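Local coordinates for protein probable amino acid aminotransferase (Mycobacterium tuberculosis, PDB 6Q1S) that is probably an aminotransferase of the class IV family, holding 4'-deoxy-4'-aminopyridoxal-5'-phosphate in a pocket of its fold, at residues D30-T35 / Q51-S56; R58-P63 / A148-L153. One frame throughout, in Å; residues are numbered along the deposited sequence.

Interaction 1 (D30-T35 / Q51-S56). With PMP (4'-deoxy-4'-aminopyridoxal-5'-phosphate), chain G.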
# COMPACT_ATOMS: atom_id res chain seq x y z
N ASP B 30 -5.68 -2.16 4.49
CA ASP B 30 -5.40 -1.81 5.88
C ASP B 30 -5.33 -3.10 6.69
O ASP B 30 -6.32 -3.58 7.24
CB ASP B 30 -6.48 -0.88 6.42
CG ASP B 30 -6.07 -0.18 7.69
OD1 ASP B 30 -6.90 0.55 8.26
OD2 ASP B 30 -4.90 -0.33 8.11
N GLY B 31 -4.13 -3.67 6.76
CA GLY B 31 -3.92 -4.88 7.53
C GLY B 31 -2.49 -5.33 7.40
O GLY B 31 -1.68 -4.73 6.69
N VAL B 32 -2.17 -6.41 8.12
CA VAL B 32 -0.84 -7.00 8.10
C VAL B 32 -0.97 -8.47 7.73
O VAL B 32 -2.03 -9.08 7.86
CB VAL B 32 -0.11 -6.84 9.45
CG1 VAL B 32 -0.00 -5.37 9.83
CG2 VAL B 32 -0.83 -7.62 10.54
N PHE B 33 0.14 -9.04 7.25
CA PHE B 33 0.13 -10.44 6.87
C PHE B 33 1.52 -11.04 7.04
O PHE B 33 2.50 -10.33 7.27
CB PHE B 33 -0.37 -10.63 5.43
CG PHE B 33 0.67 -10.40 4.38
CD1 PHE B 33 1.02 -9.12 4.00
CD2 PHE B 33 1.28 -11.47 3.74
CE1 PHE B 33 1.98 -8.90 3.02
CE2 PHE B 33 2.23 -11.27 2.76
CZ PHE B 33 2.58 -9.98 2.40
N GLU B 34 1.58 -12.36 6.92
CA GLU B 34 2.82 -13.12 6.97
C GLU B 34 2.74 -14.24 5.95
O GLU B 34 1.65 -14.71 5.60
CB GLU B 34 3.07 -13.70 8.37
CG GLU B 34 3.59 -12.69 9.38
CD GLU B 34 4.97 -12.19 9.03
OE1 GLU B 34 5.78 -12.98 8.49
OE2 GLU B 34 5.26 -11.00 9.29
N THR B 35 3.90 -14.67 5.47
CA THR B 35 3.99 -15.76 4.50
C THR B 35 4.92 -16.83 5.04
O THR B 35 6.06 -16.54 5.41
CB THR B 35 4.49 -15.26 3.13
OG1 THR B 35 3.52 -14.38 2.56
CG2 THR B 35 4.73 -16.44 2.20
N GLN B 51 5.82 -13.69 15.78
CA GLN B 51 6.46 -12.60 16.52
C GLN B 51 6.45 -11.33 15.69
O GLN B 51 6.12 -10.25 16.19
CB GLN B 51 7.88 -12.99 16.92
CG GLN B 51 7.94 -13.88 18.15
CD GLN B 51 9.36 -14.32 18.48
OE1 GLN B 51 10.30 -14.00 17.76
NE2 GLN B 51 9.50 -15.07 19.57
N ARG B 52 6.83 -11.43 14.42
CA ARG B 52 6.77 -10.27 13.53
C ARG B 52 5.34 -9.85 13.26
O ARG B 52 5.06 -8.66 13.11
CB ARG B 52 7.50 -10.59 12.22
CG ARG B 52 7.54 -9.45 11.23
CD ARG B 52 8.54 -9.74 10.14
NE ARG B 52 7.97 -10.59 9.11
CZ ARG B 52 8.67 -11.14 8.12
NH1 ARG B 52 9.97 -10.91 8.02
NH2 ARG B 52 8.07 -11.90 7.22
N LEU B 53 4.41 -10.82 13.19
CA LEU B 53 3.00 -10.48 13.04
C LEU B 53 2.50 -9.67 14.23
O LEU B 53 1.71 -8.73 14.06
CB LEU B 53 2.17 -11.75 12.86
CG LEU B 53 0.68 -11.54 12.64
CD1 LEU B 53 0.42 -11.01 11.24
CD2 LEU B 53 -0.08 -12.84 12.87
N THR B 54 2.95 -10.02 15.43
CA THR B 54 2.57 -9.25 16.61
C THR B 54 3.12 -7.84 16.53
O THR B 54 2.45 -6.87 16.91
CB THR B 54 3.06 -9.95 17.88
OG1 THR B 54 2.43 -11.23 18.00
CG2 THR B 54 2.76 -9.12 19.11
N GLN B 55 4.34 -7.69 15.99
CA GLN B 55 4.94 -6.36 15.89
C GLN B 55 4.27 -5.54 14.80
O GLN B 55 4.02 -4.34 14.98
CB GLN B 55 6.44 -6.50 15.63
CG GLN B 55 7.24 -6.84 16.87
CD GLN B 55 7.25 -5.71 17.87
OE1 GLN B 55 7.07 -4.55 17.50
NE2 GLN B 55 7.46 -6.03 19.14
N SER B 56 3.96 -6.16 13.66
CA SER B 56 3.26 -5.45 12.59
C SER B 56 1.89 -4.99 13.05
O SER B 56 1.43 -3.91 12.66
CB SER B 56 3.14 -6.35 11.36
OG SER B 56 4.41 -6.74 10.88
N1 PMP G . 11.41 -7.56 2.64
C2 PMP G . 10.14 -7.43 2.19
C2A PMP G . 9.63 -6.08 1.75
C3 PMP G . 9.24 -8.61 2.12
O3 PMP G . 7.97 -8.51 1.66
C4 PMP G . 9.80 -9.91 2.56
C4A PMP G . 8.97 -11.18 2.53
N4A PMP G . 8.58 -11.47 1.14
C5 PMP G . 11.20 -9.92 3.04
C6 PMP G . 11.93 -8.73 3.05
C5A PMP G . 11.84 -11.21 3.51
O4P PMP G . 11.20 -11.65 4.70
P PMP G . 11.07 -13.22 5.03
O1P PMP G . 10.29 -13.89 3.93
O2P PMP G . 12.46 -13.81 5.11
O3P PMP G . 10.36 -13.40 6.35
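E34 and R52 join strand 31-35 to helix 51-56 through a two-pronged, side-on salt bridge, a compact example of a strand residue steadying an arginine that reaches for a phosphate. R52 NE meets E34 OE2 at 2.7 Å in a nearly straight bond (175°) lying in the guanidinium plane. Its companion, R52 NH2 to E34 OE1 at 2.8 Å, is more bent, the acceptor tilted from that plane, with carboxylate and guanidinium turned 37° apart. Both oxygens use their syn lone pairs. The arginine chain, extended as far as CD, bends at chi3, and its NH1/NH2 edge faces PMP: NH2 binds O3P at 2.9 Å, NH1 adds a weak bond to the same oxygen, and the carbonyl of R216 takes NH1 as well. These partners probably fix the rotation of the group.

Behind this polar end the packing is close and largely apolar. V32 sets CG2 against L53 CD1 at 3.7 Å and rests CG1 against S56 CB and the S56 carbonyl oxygen, while L53 CB slides past E34 CG. The solvent side of the helix contrasts with this, for Q51 and Q55 are exposed and take no part. Segments 31-35 and 51-56, parts of strand 31-39 and helix 46-59, run nearly antiparallel (167°), their axes 8.3 Å apart at closest approach; alongside, strand 89-96 meets V32 through Y95 and E34 through L93.

Interaction 2 (R58-P63 / A148-L153). With PMP (4'-deoxy-4'-aminopyridoxal-5'-phosphate), chain G.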
# COMPACT_ATOMS: atom_id res chain seq x y z
N ARG B 58 1.14 -4.13 16.14
CA ARG B 58 1.33 -3.00 17.05
C ARG B 58 1.62 -1.72 16.29
O ARG B 58 1.07 -0.66 16.62
CB ARG B 58 2.48 -3.29 18.02
CG ARG B 58 2.62 -2.26 19.12
CD ARG B 58 3.94 -2.42 19.88
NE ARG B 58 5.08 -2.37 18.96
CZ ARG B 58 6.35 -2.41 19.35
NH1 ARG B 58 6.66 -2.51 20.63
NH2 ARG B 58 7.31 -2.37 18.44
N LEU B 59 2.47 -1.80 15.26
CA LEU B 59 2.75 -0.64 14.43
C LEU B 59 1.54 -0.15 13.66
O LEU B 59 1.50 1.01 13.25
CB LEU B 59 3.88 -0.96 13.45
CG LEU B 59 5.26 -1.18 14.08
CD1 LEU B 59 6.15 -2.00 13.15
CD2 LEU B 59 5.91 0.15 14.41
N MET B 60 0.54 -1.01 13.46
CA MET B 60 -0.65 -0.66 12.70
C MET B 60 -1.86 -0.40 13.58
O MET B 60 -2.98 -0.29 13.06
CB MET B 60 -0.96 -1.76 11.69
CG MET B 60 -0.04 -1.72 10.49
SD MET B 60 -0.62 -0.53 9.27
CE MET B 60 -2.03 -1.42 8.62
N ASP B 61 -1.66 -0.29 14.90
CA ASP B 61 -2.75 -0.02 15.84
C ASP B 61 -3.88 -1.02 15.67
O ASP B 61 -5.07 -0.68 15.73
CB ASP B 61 -3.24 1.42 15.70
CG ASP B 61 -2.13 2.43 15.90
OD1 ASP B 61 -1.43 2.35 16.93
OD2 ASP B 61 -1.96 3.31 15.03
N LEU B 62 -3.52 -2.25 15.44
CA LEU B 62 -4.38 -3.41 15.31
C LEU B 62 -4.46 -4.15 16.63
O LEU B 62 -3.51 -4.12 17.42
CB LEU B 62 -3.85 -4.35 14.22
CG LEU B 62 -4.21 -3.97 12.79
CD1 LEU B 62 -3.33 -4.71 11.80
CD2 LEU B 62 -5.67 -4.27 12.54
N PRO B 63 -5.58 -4.82 16.91
CA PRO B 63 -5.67 -5.61 18.13
C PRO B 63 -4.55 -6.63 18.20
O PRO B 63 -4.14 -7.20 17.19
CB PRO B 63 -7.04 -6.29 18.02
CG PRO B 63 -7.83 -5.38 17.13
CD PRO B 63 -6.84 -4.81 16.15
N ALA B 148 7.61 1.65 7.84
CA ALA B 148 8.34 0.88 6.84
C ALA B 148 8.76 -0.50 7.34
O ALA B 148 9.09 -1.36 6.52
CB ALA B 148 9.58 1.65 6.39
N SER B 149 8.75 -0.73 8.65
CA SER B 149 9.09 -2.04 9.20
C SER B 149 7.89 -2.95 9.35
O SER B 149 8.04 -4.09 9.81
CB SER B 149 9.79 -1.88 10.55
OG SER B 149 8.92 -1.32 11.51
N ALA B 150 6.69 -2.49 8.99
CA ALA B 150 5.48 -3.28 9.11
C ALA B 150 5.18 -3.98 7.79
O ALA B 150 5.18 -3.34 6.73
CB ALA B 150 4.29 -2.40 9.52
N LYS B 151 4.93 -5.29 7.86
CA LYS B 151 4.56 -6.08 6.70
C LYS B 151 3.05 -5.99 6.52
O LYS B 151 2.29 -6.78 7.06
CB LYS B 151 5.02 -7.52 6.87
CG LYS B 151 5.00 -8.34 5.59
CD LYS B 151 5.46 -9.76 5.85
CE LYS B 151 5.23 -10.64 4.64
NZ LYS B 151 5.73 -9.98 3.40
N THR B 152 2.62 -5.00 5.75
CA THR B 152 1.20 -4.72 5.56
C THR B 152 0.70 -5.37 4.28
O THR B 152 1.46 -5.87 3.45
CB THR B 152 0.94 -3.21 5.52
OG1 THR B 152 1.36 -2.68 4.25
CG2 THR B 152 1.70 -2.51 6.63
N LEU B 153 -0.63 -5.37 4.13
CA LEU B 153 -1.28 -5.88 2.93
C LEU B 153 -1.25 -4.89 1.78
O LEU B 153 -1.81 -5.19 0.72
CB LEU B 153 -2.74 -6.23 3.24
CG LEU B 153 -2.96 -7.39 4.21
CD1 LEU B 153 -4.40 -7.41 4.70
CD2 LEU B 153 -2.61 -8.69 3.53
N1 PMP G . 11.41 -7.56 2.64
C2 PMP G . 10.14 -7.43 2.19
C2A PMP G . 9.63 -6.08 1.75
C3 PMP G . 9.24 -8.61 2.12
O3 PMP G . 7.97 -8.51 1.66
C4 PMP G . 9.80 -9.91 2.56
C4A PMP G . 8.97 -11.18 2.53
N4A PMP G . 8.58 -11.47 1.14
C5 PMP G . 11.20 -9.92 3.04
C6 PMP G . 11.93 -8.73 3.05
C5A PMP G . 11.84 -11.21 3.51
O4P PMP G . 11.20 -11.65 4.70
P PMP G . 11.07 -13.22 5.03
O1P PMP G . 10.29 -13.89 3.93
O2P PMP G . 12.46 -13.81 5.11
O3P PMP G . 10.36 -13.40 6.35
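L59, the last residue of helix 46-59, and M60 just beyond it face the loop carrying S149, A150 and T152, and illustrate how a helix end can pack on a ligand-bearing loop with no hydrogen bond between the two segments. L59 presents a single methyl, CD1, which comes to 3.3 Å from S149 OG and also reaches A150 CB at 4.1 Å. M60 CG lies 4.5 Å from A150 CB, a looser contact, and the alanine methyl thus has a neighbour from each of the two residues. Further along, the methionine chain folds at chi2 and chi3 (-83° and -73°) and crosses the T152 side chain at about a right angle, putting SD 4.0 Å from T152 CG2.

T152 turns its methyl to the sulfur while its OG1 bonds to S154 N. K151 points its CB away from the helix end, and its long chain carries NZ to a weak hydrogen bond with PMP O3 at 3.2 Å. Past M60, D61 with positive phi completes a Schellman motif, and its carboxylate makes salt bridges to R163 and R167 of the second subunit.

The direct contact is consistent with van der Waals packing, while polar bonds of the loop go to G31, F33 and S154.

How the interactions relate
Interactions 1 and 2 follow one another along helix 46-59, with centres about 6 Å apart, and both touch PMP, through R52 and K151. Strand 31-35 and loop 148-153 are joined directly by two probable backbone hydrogen bonds, L153 N to G31 O at 2.8 Å and F33 N to K151 O at 3.1 Å. S56 OG adds a weak bond to K151 N, tying the helix of interaction 1 to the loop of interaction 2. The ligand is thus met at two places: interaction 1 brings R52 to its phosphate, interaction 2 brings K151 NZ to O3 in a weak hydrogen bond, and Y155 bonds to PMP as well.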